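Local coordinates for hypothetical 39.9 kDa protein (Saccharomyces cerevisiae, PDB 2GA8) that acts as an ATP-dependent kinase with a P-loop core and could take part in endoplasmic reticulum membrane assembly, at residues D21-C26 / K228-T233; A133-A138 / T250-C255; G185-F190 / L270-E275; I297-T302 / E324-N329. All blocks are in the same frame, centred on the assembly; numbering follows the deposited sequence.

Contact 1: D21-C26 / K228-T233; sequences DNYRVC and KTFSQT
The ring of Tyr23 meets 228-233 with its edge. Thr229 O, Phe230 CA and Ser231 N all lie near the ring plane, and Thr229 O is 3.4 Å from Tyr23 CE1. The Phe230 ring is also met at its edge. There Tyr23 OH lies in its plane, 3.9 Å from Phe230 CD1. Tyr23 CG stands anti to the backbone N (chi1 -171°), and this carries the hydroxyl across to strand 230-231. Ser231 N donates to Tyr23 OH over 2.9 Å, in a fairly straight bond (161°). The hydroxyl donates in turn to Lys258 O. The buried oxygen is thus held by two bonds. Ser231 CB packs beside Tyr23 CE1 at 3.8 Å. Ser231 OG bonds Asp67 and accepts from Thr233 N, which makes an ST turn. A phenylalanine in place of Tyr23 would keep the ring edge but would probably leave Ser231 N and Lys258 O without their shared partner. The contact joins the lead-in to strand 25-30, the middle strand of the five-stranded parallel sheet, to the small parallel pair 65-66 and 230-231. A parallel sheet whose central strand runs into the P-loop is typical of P-loop kinases.

Contact 2: A133-A138 / T250-C255; sequences AIRIAA and TPDQYC
The side chains of Arg135 and Asp252 cross at about a right angle. The guanidinium and carboxylate planes are also nearly perpendicular, 84° apart. Arg135 is extended from CG to NE, and Asp252 OD1 comes against its flank. The closest atom is Arg135 CD, 3.3 Å from Asp252 OD1. The salt bridge itself is longer, with Arg135 NH1 3.5 Å from Asp252 OD1. The charges therefore attract without an end-on pairing of the two flat groups. Arg135 and Pro251 instead lie side by side and point the same way, and Arg135 NH1 is 3.7 Å from Pro251 CB. The other carboxylate oxygen, Asp252 OD2, bonds the hydroxyl of the modified cysteine at position 121. A water adds a backbone link: it bridges Ala133 O (2.8 Å) and Asp252 N (3.0 Å), accepting from the latter. With alanine instead of Arg135, the Asp252 carboxylate would probably lose its cationic partner and a gap would open beside Pro251. Strand 237-243 runs between the two segments and pairs with both strands in antiparallel fashion. The contact thus spans from strand 134-136 to the outermost strand 248-256 of the mixed sheet. That outer strand turns sharply here, and Gln253 and Tyr254 both face Val239 in a classic beta bulge.

Contact 3: G185-F190 / L270-E275; sequences GSPSTF and LLYDQE
Tyr272 is the first residue of 270-275 to reach the other segment, and it does so with a ring face. The leucines before it, Leu270 and Leu271, pack instead on strand 25-30. Tyr272 CG is anti to the backbone N (chi1 -158°), which brings the ring under Pro187. Pro187 CG sits over that face, offset toward the rim, in a CH-pi contact. Pro187 CG is 3.9 Å from the centroid of the Tyr272 ring and 27° off its normal. Its nearest ring atom is Tyr272 CZ, 3.6 Å from Pro187 CG. Tyr269 meets the same ring edge-to-face, and Tyr272 OH bonds Asp336, so the ring is fixed at its polar end too. Asp273 turns to its neighbours. Asp273 OD1 accepts from Gln274 NE2 at 2.9 Å, from above the carboxylate plane, and also bonds His340. Gln274 thus folds back on its own segment. Glu275 points to the other segment again. A water bridges Glu275 OE2, 2.7 Å away, and Pro187 O, 2.8 Å away. Glu275 OE1 bonds Ser192. On the facing loop, Thr189 OG1 ties the turn by accepting from Gly185 N at 2.8 Å and donating to Ser186 O at 2.7 Å. The contact joins the loop before helix 192-206 to the one between strand 262-267 and helix 275-285. Pro187 lies about 10 Å, side chain to side chain, from Pro33, which places this loop pair near, but not in, the probable ATP site of the P-loop kinase fold.

Contact 4: I297-T302 / E324-N329; sequences IDYEAT and EKFRSN. With SO4 (sulfate ion), chain H.
Helix 299-312 and helix 319-328 pack here through an edge-to-face pair, Tyr299 with Phe326. The start of helix 299-312 lies near the P-loop: the side chain of Thr302 is about 4 Å from Gly34, which probably binds ATP. The edge of Phe326 meets the face of Tyr299, with centroids 5.3 Å apart and planes at 64°. Phe326 CE2 makes the touch, 3.7 Å from Tyr299 CZ and offset toward the rim. The two side chains run past each other in opposite directions. Phe326 CG lies anti to the backbone N (chi1 -179°), and this sends the ring across to the first turn of helix 299-312. Thr302 CG2 reaches the far end of that ring, 4.1 Å from Phe326 CZ. Tyr299 OH passes on to the next residue, 3.8 Å from Arg327 CA. Asp298 is the N-cap of helix 299-312: Asp298 OD1 accepts from Ala301 N at 3.0 Å in an almost straight bond. Thr302 OG1 donates back to Asp298 O at 2.8 Å. At the outer side, Arg327 NH1 donates to sulfate O2 at 2.9 Å, in the guanidinium plane. Its NH2 makes a salt bridge with Glu324, through a weak hydrogen bond. The helices therefore meet by apolar and aromatic contact, while the charges are handled outside it. The sulfate, though probably from the crystallisation liquor, indicates that an anion can lie against Arg327.

From the N terminus, contact 1 opens at 21-26, on the way into the central strand of the parallel sheet. Contact 2 opens at 133-138 and contact 3 at 185-190 before 228-233 closes contact 1. Next 250-255 closes contact 2 and 270-275 closes contact 3. These three long loops cross one another, and none nests. Contact 4 follows in series and closes a mostly helical 21-residue span from helix 299-312 to helix 319-328. Contact 1 ties the parallel sheet to the small two-stranded one. Contact 2 belongs to the mixed sheet. Contact 3 joins the loops before helix 192-206 and after strand 262-267. Contacts 3 and 4, on the P-loop side, lie across the chain's centre from contact 1.

Contact 1: D21-C26 / K228-T233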
loop_
_atom_site.group_PDB
_atom_site.type_symbol
_atom_site.label_atom_id
_atom_site.label_comp_id
_atom_site.label_asym_id
_atom_site.label_seq_id
_atom_site.Cartn_x
_atom_site.Cartn_y
_atom_site.Cartn_z
ATOM N N ASP A 21 -0.090 16.652 -15.464
ATOM C CA ASP A 21 -1.225 16.748 -14.549
ATOM C C ASP A 21 -1.040 16.065 -13.201
ATOM O O ASP A 21 -1.694 16.427 -12.220
ATOM C CB ASP A 21 -2.473 16.164 -15.215
ATOM C CG ASP A 21 -2.837 16.880 -16.497
ATOM O OD1 ASP A 21 -3.083 18.101 -16.441
ATOM O OD2 ASP A 21 -2.875 16.222 -17.558
ATOM N N ASN A 22 -0.163 15.070 -13.148
ATOM C CA ASN A 22 0.053 14.337 -11.903
ATOM C C ASN A 22 1.524 14.075 -11.667
ATOM O O ASN A 22 2.239 13.650 -12.576
ATOM C CB ASN A 22 -0.681 12.989 -11.936
ATOM C CG ASN A 22 -2.188 13.140 -12.042
ATOM O OD1 ASN A 22 -2.751 13.187 -13.139
ATOM N ND2 ASN A 22 -2.849 13.216 -10.895
ATOM N N TYR A 23 1.969 14.312 -10.441
ATOM C CA TYR A 23 3.364 14.086 -10.095
ATOM C C TYR A 23 3.677 12.594 -10.105
ATOM O O TYR A 23 4.787 12.174 -10.439
ATOM C CB TYR A 23 3.677 14.642 -8.711
ATOM C CG TYR A 23 5.157 14.617 -8.417
ATOM C CD1 TYR A 23 6.020 15.498 -9.063
ATOM C CD2 TYR A 23 5.701 13.689 -7.530
ATOM C CE1 TYR A 23 7.381 15.458 -8.836
ATOM C CE2 TYR A 23 7.072 13.639 -7.294
ATOM C CZ TYR A 23 7.903 14.530 -7.953
ATOM O OH TYR A 23 9.253 14.495 -7.724
ATOM N N ARG A 24 2.697 11.789 -9.712
ATOM C CA ARG A 24 2.891 10.352 -9.696
ATOM C C ARG A 24 1.622 9.613 -10.079
ATOM O O ARG A 24 0.515 10.141 -9.957
ATOM C CB ARG A 24 3.399 9.896 -8.316
ATOM C CG ARG A 24 2.760 10.607 -7.137
ATOM C CD ARG A 24 3.245 10.077 -5.789
ATOM N NE ARG A 24 4.691 10.181 -5.608
ATOM C CZ ARG A 24 5.284 10.554 -4.477
ATOM N NH1 ARG A 24 4.564 10.873 -3.412
ATOM N NH2 ARG A 24 6.607 10.583 -4.400
ATOM N N VAL A 25 1.786 8.398 -10.584
ATOM C CA VAL A 25 0.635 7.600 -10.963
ATOM C C VAL A 25 0.558 6.440 -9.987
ATOM O O VAL A 25 1.576 5.985 -9.471
ATOM C CB VAL A 25 0.761 7.074 -12.402
ATOM C CG1 VAL A 25 0.837 8.252 -13.371
ATOM C CG2 VAL A 25 1.980 6.194 -12.531
ATOM N N CYS A 26 -0.653 5.982 -9.715
ATOM C CA CYS A 26 -0.838 4.884 -8.780
ATOM C C CYS A 26 -1.394 3.663 -9.475
ATOM O O CYS A 26 -2.126 3.766 -10.455
ATOM C CB CYS A 26 -1.791 5.290 -7.653
ATOM S SG CYS A 26 -1.129 6.551 -6.524
ATOM N N LYS A 228 13.173 15.415 -15.889
ATOM C CA LYS A 228 13.256 16.868 -15.804
ATOM C C LYS A 228 12.183 17.486 -14.913
ATOM O O LYS A 228 12.122 18.704 -14.780
ATOM C CB LYS A 228 13.136 17.483 -17.203
ATOM C CG LYS A 228 14.225 17.075 -18.186
ATOM C CD LYS A 228 15.592 17.539 -17.718
ATOM C CE LYS A 228 16.658 17.284 -18.774
ATOM N NZ LYS A 228 18.017 17.601 -18.258
ATOM N N THR A 229 11.349 16.659 -14.289
ATOM C CA THR A 229 10.263 17.191 -13.474
ATOM C C THR A 229 10.164 16.734 -12.018
ATOM O O THR A 229 9.095 16.837 -11.409
ATOM C CB THR A 229 8.909 16.933 -14.167
ATOM O OG1 THR A 229 8.781 15.537 -14.464
ATOM C CG2 THR A 229 8.822 17.732 -15.467
ATOM N N PHE A 230 11.261 16.228 -11.467
ATOM C CA PHE A 230 11.278 15.819 -10.071
ATOM C C PHE A 230 11.142 17.120 -9.287
ATOM O O PHE A 230 11.604 18.172 -9.743
ATOM C CB PHE A 230 12.606 15.138 -9.724
ATOM C CG PHE A 230 12.759 13.758 -10.301
ATOM C CD1 PHE A 230 11.915 12.722 -9.899
ATOM C CD2 PHE A 230 13.774 13.482 -11.216
ATOM C CE1 PHE A 230 12.085 11.430 -10.396
ATOM C CE2 PHE A 230 13.952 12.193 -11.718
ATOM C CZ PHE A 230 13.107 11.163 -11.307
ATOM N N SER A 231 10.513 17.060 -8.117
ATOM C CA SER A 231 10.314 18.261 -7.314
ATOM C C SER A 231 10.913 18.194 -5.910
ATOM O O SER A 231 10.730 17.216 -5.185
ATOM C CB SER A 231 8.821 18.570 -7.200
ATOM O OG SER A 231 8.606 19.701 -6.372
ATOM N N GLN A 232 11.616 19.256 -5.531
ATOM C CA GLN A 232 12.234 19.330 -4.215
ATOM C C GLN A 232 11.176 19.480 -3.115
ATOM O O GLN A 232 11.469 19.288 -1.938
ATOM C CB GLN A 232 13.197 20.521 -4.167
ATOM C CG GLN A 232 14.100 20.559 -2.947
ATOM C CD GLN A 232 14.982 19.326 -2.839
ATOM O OE1 GLN A 232 15.634 18.928 -3.805
ATOM N NE2 GLN A 232 15.011 18.721 -1.657
ATOM N N THR A 233 9.948 19.806 -3.500
ATOM C CA THR A 233 8.876 20.007 -2.522
ATOM C C THR A 233 8.249 18.734 -1.964
ATOM O O THR A 233 7.480 18.797 -1.008
ATOM C CB THR A 233 7.731 20.844 -3.107
ATOM O OG1 THR A 233 7.100 20.111 -4.164
ATOM C CG2 THR A 233 8.260 22.163 -3.642
#

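Contact 2: A133-A138 / T250-C255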
loop_
_atom_site.group_PDB
_atom_site.type_symbol
_atom_site.label_atom_id
_atom_site.label_comp_id
_atom_site.label_asym_id
_atom_site.label_seq_id
_atom_site.Cartn_x
_atom_site.Cartn_y
_atom_site.Cartn_z
ATOM N N ALA A 133 2.285 3.259 11.982
ATOM C CA ALA A 133 2.565 4.660 11.711
ATOM C C ALA A 133 3.187 4.924 10.344
ATOM O O ALA A 133 3.975 4.124 9.832
ATOM C CB ALA A 133 3.481 5.232 12.803
ATOM N N ILE A 134 2.799 6.055 9.765
ATOM C CA ILE A 134 3.337 6.535 8.496
ATOM C C ILE A 134 4.262 7.651 8.968
ATOM O O ILE A 134 3.893 8.418 9.857
ATOM C CB ILE A 134 2.235 7.149 7.605
ATOM C CG1 ILE A 134 1.262 6.057 7.154
ATOM C CG2 ILE A 134 2.866 7.863 6.406
ATOM C CD1 ILE A 134 -0.036 6.600 6.580
ATOM N N ARG A 135 5.462 7.738 8.401
ATOM C CA ARG A 135 6.402 8.775 8.811
ATOM C C ARG A 135 6.782 9.669 7.647
ATOM O O ARG A 135 7.072 9.192 6.552
ATOM C CB ARG A 135 7.655 8.146 9.426
ATOM C CG ARG A 135 7.379 7.435 10.744
ATOM C CD ARG A 135 8.665 7.021 11.443
ATOM N NE ARG A 135 8.395 6.493 12.779
ATOM C CZ ARG A 135 7.717 5.376 13.018
ATOM N NH1 ARG A 135 7.238 4.657 12.010
ATOM N NH2 ARG A 135 7.505 4.983 14.267
ATOM N N ILE A 136 6.765 10.974 7.892
ATOM C CA ILE A 136 7.097 11.949 6.865
ATOM C C ILE A 136 8.295 12.778 7.322
ATOM O O ILE A 136 8.290 13.333 8.422
ATOM C CB ILE A 136 5.899 12.877 6.601
ATOM C CG1 ILE A 136 4.644 12.036 6.340
ATOM C CG2 ILE A 136 6.185 13.773 5.400
ATOM C CD1 ILE A 136 3.381 12.847 6.227
ATOM N N ALA A 137 9.319 12.857 6.480
ATOM C CA ALA A 137 10.521 13.613 6.814
ATOM C C ALA A 137 10.498 15.016 6.208
ATOM O O ALA A 137 9.437 15.621 6.062
ATOM C CB ALA A 137 11.754 12.856 6.341
ATOM N N ALA A 138 11.675 15.529 5.864
ATOM C CA ALA A 138 11.797 16.859 5.273
ATOM C C ALA A 138 12.468 16.786 3.907
ATOM O O ALA A 138 13.651 16.452 3.802
ATOM C CB ALA A 138 12.594 17.771 6.199
ATOM N N THR A 250 6.351 -3.683 11.031
ATOM C CA THR A 250 7.604 -3.042 11.403
ATOM C C THR A 250 7.710 -1.704 10.667
ATOM O O THR A 250 7.263 -1.572 9.529
ATOM C CB THR A 250 8.810 -3.946 11.060
ATOM O OG1 THR A 250 10.027 -3.286 11.431
ATOM C CG2 THR A 250 8.834 -4.273 9.579
ATOM N N PRO A 251 8.307 -0.694 11.317
ATOM C CA PRO A 251 8.487 0.656 10.776
ATOM C C PRO A 251 9.363 0.866 9.547
ATOM O O PRO A 251 10.281 0.095 9.260
ATOM C CB PRO A 251 9.012 1.434 11.979
ATOM C CG PRO A 251 9.829 0.408 12.686
ATOM C CD PRO A 251 8.914 -0.796 12.657
ATOM N N ASP A 252 9.046 1.944 8.836
ATOM C CA ASP A 252 9.752 2.394 7.642
ATOM C C ASP A 252 10.403 1.336 6.756
ATOM O O ASP A 252 11.609 1.388 6.511
ATOM C CB ASP A 252 10.812 3.417 8.054
ATOM C CG ASP A 252 10.336 4.326 9.165
ATOM O OD1 ASP A 252 9.181 4.799 9.098
ATOM O OD2 ASP A 252 11.119 4.575 10.107
ATOM N N GLN A 253 9.613 0.395 6.255
ATOM C CA GLN A 253 10.149 -0.650 5.390
ATOM C C GLN A 253 10.153 -0.218 3.934
ATOM O O GLN A 253 10.911 -0.745 3.118
ATOM C CB GLN A 253 9.333 -1.935 5.546
ATOM C CG GLN A 253 9.469 -2.557 6.917
ATOM C CD GLN A 253 10.874 -3.066 7.183
ATOM O OE1 GLN A 253 11.332 -3.088 8.323
ATOM N NE2 GLN A 253 11.559 -3.491 6.128
ATOM N N TYR A 254 9.303 0.748 3.607
ATOM C CA TYR A 254 9.224 1.237 2.243
ATOM C C TYR A 254 9.262 2.755 2.247
ATOM O O TYR A 254 8.522 3.399 2.986
ATOM C CB TYR A 254 7.935 0.745 1.584
ATOM C CG TYR A 254 7.759 -0.753 1.671
ATOM C CD1 TYR A 254 8.388 -1.603 0.763
ATOM C CD2 TYR A 254 6.998 -1.323 2.693
ATOM C CE1 TYR A 254 8.262 -2.988 0.872
ATOM C CE2 TYR A 254 6.870 -2.696 2.812
ATOM C CZ TYR A 254 7.504 -3.524 1.900
ATOM O OH TYR A 254 7.379 -4.889 2.022
ATOM N N CYS A 255 10.148 3.321 1.438
ATOM C CA CYS A 255 10.248 4.765 1.346
ATOM C C CYS A 255 9.747 5.254 0.000
ATOM O O CYS A 255 10.169 4.763 -1.049
ATOM C CB CYS A 255 11.689 5.241 1.510
ATOM S SG CYS A 255 11.835 7.031 1.227
HETATM O O HOH W 1 6.568 3.706 8.747
#

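Contact 3: G185-F190 / L270-E275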
loop_
_atom_site.group_PDB
_atom_site.type_symbol
_atom_site.label_atom_id
_atom_site.label_comp_id
_atom_site.label_asym_id
_atom_site.label_seq_id
_atom_site.Cartn_x
_atom_site.Cartn_y
_atom_site.Cartn_z
ATOM N N GLY A 185 -6.530 -11.238 9.348
ATOM C CA GLY A 185 -6.427 -11.207 7.904
ATOM C C GLY A 185 -7.740 -10.713 7.328
ATOM O O GLY A 185 -7.853 -10.473 6.131
ATOM N N SER A 186 -8.746 -10.579 8.187
ATOM C CA SER A 186 -10.046 -10.084 7.748
ATOM C C SER A 186 -9.892 -8.578 7.596
ATOM O O SER A 186 -8.943 -7.991 8.117
ATOM C CB SER A 186 -11.124 -10.379 8.793
ATOM O OG SER A 186 -10.933 -9.592 9.953
ATOM N N PRO A 187 -10.822 -7.933 6.879
ATOM C CA PRO A 187 -10.765 -6.485 6.674
ATOM C C PRO A 187 -10.673 -5.701 7.981
ATOM O O PRO A 187 -10.049 -4.646 8.036
ATOM C CB PRO A 187 -12.063 -6.193 5.926
ATOM C CG PRO A 187 -12.288 -7.448 5.147
ATOM C CD PRO A 187 -11.959 -8.523 6.148
ATOM N N SER A 188 -11.294 -6.225 9.032
ATOM C CA SER A 188 -11.298 -5.553 10.324
ATOM C C SER A 188 -10.026 -5.714 11.148
ATOM O O SER A 188 -9.930 -5.153 12.242
ATOM C CB SER A 188 -12.501 -6.020 11.156
ATOM O OG SER A 188 -12.393 -7.395 11.474
ATOM N N THR A 189 -9.050 -6.461 10.636
ATOM C CA THR A 189 -7.800 -6.654 11.374
ATOM C C THR A 189 -6.639 -5.838 10.804
ATOM O O THR A 189 -5.476 -6.144 11.052
ATOM C CB THR A 189 -7.385 -8.156 11.441
ATOM O OG1 THR A 189 -7.226 -8.684 10.122
ATOM C CG2 THR A 189 -8.432 -8.960 12.194
ATOM N N PHE A 190 -6.972 -4.792 10.053
ATOM C CA PHE A 190 -5.980 -3.891 9.454
ATOM C C PHE A 190 -6.356 -2.474 9.862
ATOM O O PHE A 190 -7.540 -2.176 10.057
ATOM C CB PHE A 190 -6.032 -3.944 7.926
ATOM C CG PHE A 190 -5.476 -5.197 7.330
ATOM C CD1 PHE A 190 -4.150 -5.253 6.913
ATOM C CD2 PHE A 190 -6.289 -6.312 7.147
ATOM C CE1 PHE A 190 -3.642 -6.401 6.315
ATOM C CE2 PHE A 190 -5.792 -7.465 6.551
ATOM C CZ PHE A 190 -4.467 -7.513 6.131
ATOM N N LEU A 270 -8.075 -3.436 -1.276
ATOM C CA LEU A 270 -8.019 -2.138 -1.932
ATOM C C LEU A 270 -9.253 -1.813 -2.762
ATOM O O LEU A 270 -9.442 -0.663 -3.150
ATOM C CB LEU A 270 -6.771 -2.041 -2.811
ATOM C CG LEU A 270 -5.479 -2.398 -2.072
ATOM C CD1 LEU A 270 -4.285 -2.206 -2.997
ATOM C CD2 LEU A 270 -5.349 -1.533 -0.830
ATOM N N LEU A 271 -10.083 -2.822 -3.031
ATOM C CA LEU A 271 -11.307 -2.641 -3.814
ATOM C C LEU A 271 -12.502 -3.226 -3.059
ATOM O O LEU A 271 -13.477 -3.677 -3.665
ATOM C CB LEU A 271 -11.171 -3.335 -5.176
ATOM C CG LEU A 271 -10.135 -2.747 -6.141
ATOM C CD1 LEU A 271 -9.991 -3.660 -7.348
ATOM C CD2 LEU A 271 -10.565 -1.337 -6.565
ATOM N N TYR A 272 -12.417 -3.189 -1.733
ATOM C CA TYR A 272 -13.447 -3.733 -0.843
ATOM C C TYR A 272 -14.495 -2.651 -0.558
ATOM O O TYR A 272 -14.147 -1.552 -0.134
ATOM C CB TYR A 272 -12.767 -4.196 0.445
ATOM C CG TYR A 272 -13.535 -5.215 1.237
ATOM C CD1 TYR A 272 -13.586 -6.551 0.830
ATOM C CD2 TYR A 272 -14.194 -4.855 2.409
ATOM C CE1 TYR A 272 -14.273 -7.503 1.582
ATOM C CE2 TYR A 272 -14.883 -5.797 3.163
ATOM C CZ TYR A 272 -14.915 -7.119 2.744
ATOM O OH TYR A 272 -15.581 -8.054 3.498
ATOM N N ASP A 273 -15.770 -2.972 -0.779
ATOM C CA ASP A 273 -16.859 -1.998 -0.619
ATOM C C ASP A 273 -17.356 -1.643 0.780
ATOM O O ASP A 273 -18.495 -1.186 0.936
ATOM C CB ASP A 273 -18.069 -2.422 -1.472
ATOM C CG ASP A 273 -18.733 -3.706 -0.975
ATOM O OD1 ASP A 273 -18.498 -4.108 0.183
ATOM O OD2 ASP A 273 -19.512 -4.311 -1.744
ATOM N N GLN A 274 -16.518 -1.815 1.793
ATOM C CA GLN A 274 -16.936 -1.500 3.149
ATOM C C GLN A 274 -16.020 -0.513 3.849
ATOM O O GLN A 274 -14.840 -0.386 3.507
ATOM C CB GLN A 274 -17.026 -2.779 3.982
ATOM C CG GLN A 274 -18.049 -3.771 3.471
ATOM C CD GLN A 274 -19.456 -3.218 3.507
ATOM O OE1 GLN A 274 -19.917 -2.738 4.543
ATOM N NE2 GLN A 274 -20.151 -3.289 2.373
ATOM N N GLU A 275 -16.592 0.165 4.839
ATOM C CA GLU A 275 -15.915 1.160 5.663
ATOM C C GLU A 275 -14.851 2.012 4.967
ATOM O O GLU A 275 -15.116 2.603 3.927
ATOM C CB GLU A 275 -15.337 0.492 6.916
ATOM C CG GLU A 275 -14.571 -0.793 6.659
ATOM C CD GLU A 275 -13.254 -0.818 7.401
ATOM O OE1 GLU A 275 -12.549 0.213 7.360
ATOM O OE2 GLU A 275 -12.926 -1.860 8.013
HETATM O O HOH W 2 -10.532 -2.151 9.298
#

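Contact 4: I297-T302 / E324-N329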
loop_
_atom_site.group_PDB
_atom_site.type_symbol
_atom_site.label_atom_id
_atom_site.label_comp_id
_atom_site.label_asym_id
_atom_site.label_seq_id
_atom_site.Cartn_x
_atom_site.Cartn_y
_atom_site.Cartn_z
ATOM N N ILE A 297 -8.164 -15.830 -9.874
ATOM C CA ILE A 297 -7.381 -17.025 -9.589
ATOM C C ILE A 297 -7.828 -18.341 -10.208
ATOM O O ILE A 297 -8.975 -18.507 -10.625
ATOM C CB ILE A 297 -7.289 -17.272 -8.061
ATOM C CG1 ILE A 297 -8.666 -17.661 -7.515
ATOM C CG2 ILE A 297 -6.778 -16.027 -7.356
ATOM C CD1 ILE A 297 -8.660 -18.084 -6.055
ATOM N N ASP A 298 -6.871 -19.262 -10.266
ATOM C CA ASP A 298 -7.086 -20.622 -10.735
ATOM C C ASP A 298 -7.342 -21.262 -9.377
ATOM O O ASP A 298 -6.422 -21.393 -8.567
ATOM C CB ASP A 298 -5.800 -21.175 -11.356
ATOM C CG ASP A 298 -5.897 -22.651 -11.691
ATOM O OD1 ASP A 298 -6.254 -23.449 -10.795
ATOM O OD2 ASP A 298 -5.604 -23.016 -12.849
ATOM N N TYR A 299 -8.591 -21.625 -9.114
ATOM C CA TYR A 299 -8.959 -22.194 -7.826
ATOM C C TYR A 299 -8.051 -23.310 -7.313
ATOM O O TYR A 299 -7.462 -23.195 -6.240
ATOM C CB TYR A 299 -10.396 -22.709 -7.861
ATOM C CG TYR A 299 -10.988 -22.917 -6.485
ATOM C CD1 TYR A 299 -11.558 -21.854 -5.787
ATOM C CD2 TYR A 299 -10.968 -24.172 -5.873
ATOM C CE1 TYR A 299 -12.098 -22.030 -4.520
ATOM C CE2 TYR A 299 -11.503 -24.358 -4.597
ATOM C CZ TYR A 299 -12.071 -23.281 -3.932
ATOM O OH TYR A 299 -12.636 -23.452 -2.688
ATOM N N GLU A 300 -7.950 -24.392 -8.077
ATOM C CA GLU A 300 -7.132 -25.530 -7.670
ATOM C C GLU A 300 -5.686 -25.196 -7.328
ATOM O O GLU A 300 -5.187 -25.596 -6.274
ATOM C CB GLU A 300 -7.168 -26.613 -8.752
ATOM C CG GLU A 300 -8.366 -27.543 -8.642
ATOM C CD GLU A 300 -8.289 -28.445 -7.421
ATOM O OE1 GLU A 300 -9.227 -29.243 -7.203
ATOM O OE2 GLU A 300 -7.288 -28.359 -6.679
ATOM N N ALA A 301 -5.012 -24.473 -8.217
ATOM C CA ALA A 301 -3.618 -24.107 -7.993
ATOM C C ALA A 301 -3.466 -23.193 -6.782
ATOM O O ALA A 301 -2.497 -23.295 -6.031
ATOM C CB ALA A 301 -3.052 -23.428 -9.230
ATOM N N THR A 302 -4.421 -22.292 -6.596
ATOM C CA THR A 302 -4.353 -21.378 -5.474
ATOM C C THR A 302 -4.663 -22.116 -4.179
ATOM O O THR A 302 -4.044 -21.864 -3.146
ATOM C CB THR A 302 -5.337 -20.212 -5.655
ATOM O OG1 THR A 302 -5.051 -19.544 -6.889
ATOM C CG2 THR A 302 -5.195 -19.220 -4.507
ATOM N N GLU A 324 -8.883 -27.878 3.325
ATOM C CA GLU A 324 -10.177 -27.739 3.984
ATOM C C GLU A 324 -10.367 -26.326 4.519
ATOM O O GLU A 324 -11.438 -25.743 4.371
ATOM C CB GLU A 324 -10.305 -28.743 5.132
ATOM C CG GLU A 324 -11.534 -28.531 6.015
ATOM C CD GLU A 324 -12.841 -28.646 5.250
ATOM O OE1 GLU A 324 -13.132 -29.744 4.727
ATOM O OE2 GLU A 324 -13.582 -27.640 5.171
ATOM N N LYS A 325 -9.329 -25.782 5.149
ATOM C CA LYS A 325 -9.403 -24.429 5.690
ATOM C C LYS A 325 -9.625 -23.435 4.556
ATOM O O LYS A 325 -10.366 -22.464 4.702
ATOM C CB LYS A 325 -8.115 -24.078 6.442
ATOM C CG LYS A 325 -8.113 -22.662 6.998
ATOM C CD LYS A 325 -6.867 -22.357 7.804
ATOM C CE LYS A 325 -6.890 -20.919 8.306
ATOM N NZ LYS A 325 -5.686 -20.587 9.114
ATOM N N PHE A 326 -8.973 -23.681 3.427
ATOM C CA PHE A 326 -9.102 -22.814 2.264
ATOM C C PHE A 326 -10.542 -22.826 1.759
ATOM O O PHE A 326 -11.139 -21.779 1.526
ATOM C CB PHE A 326 -8.172 -23.294 1.149
ATOM C CG PHE A 326 -8.213 -22.444 -0.090
ATOM C CD1 PHE A 326 -7.469 -21.269 -0.171
ATOM C CD2 PHE A 326 -8.980 -22.831 -1.189
ATOM C CE1 PHE A 326 -7.485 -20.498 -1.324
ATOM C CE2 PHE A 326 -9.005 -22.067 -2.347
ATOM C CZ PHE A 326 -8.254 -20.898 -2.419
ATOM N N ARG A 327 -11.096 -24.023 1.592
ATOM C CA ARG A 327 -12.458 -24.159 1.090
ATOM C C ARG A 327 -13.533 -23.567 1.995
ATOM O O ARG A 327 -14.512 -23.000 1.504
ATOM C CB ARG A 327 -12.781 -25.635 0.838
ATOM C CG ARG A 327 -11.883 -26.312 -0.186
ATOM C CD ARG A 327 -12.450 -27.673 -0.563
ATOM N NE ARG A 327 -12.645 -28.537 0.600
ATOM C CZ ARG A 327 -11.798 -29.491 0.976
ATOM N NH1 ARG A 327 -10.692 -29.711 0.277
ATOM N NH2 ARG A 327 -12.058 -30.227 2.048
ATOM N N SER A 328 -13.355 -23.693 3.307
ATOM C CA SER A 328 -14.347 -23.198 4.257
ATOM C C SER A 328 -14.196 -21.743 4.694
ATOM O O SER A 328 -15.131 -21.167 5.247
ATOM C CB SER A 328 -14.369 -24.088 5.501
ATOM O OG SER A 328 -13.138 -24.033 6.197
ATOM N N ASN A 329 -13.028 -21.150 4.453
ATOM C CA ASN A 329 -12.793 -19.763 4.851
ATOM C C ASN A 329 -12.864 -18.819 3.653
ATOM O O ASN A 329 -11.950 -18.784 2.830
ATOM C CB ASN A 329 -11.421 -19.635 5.511
ATOM C CG ASN A 329 -11.249 -18.315 6.232
ATOM O OD1 ASN A 329 -11.812 -17.296 5.831
ATOM N ND2 ASN A 329 -10.456 -18.324 7.298
HETATM S S SO4 H . -9.277 -33.244 -0.047
HETATM O O1 SO4 H . -9.580 -33.809 1.282
HETATM O O2 SO4 H . -8.808 -31.853 0.105
HETATM O O3 SO4 H . -8.220 -34.046 -0.694
HETATM O O4 SO4 H . -10.493 -33.266 -0.881
#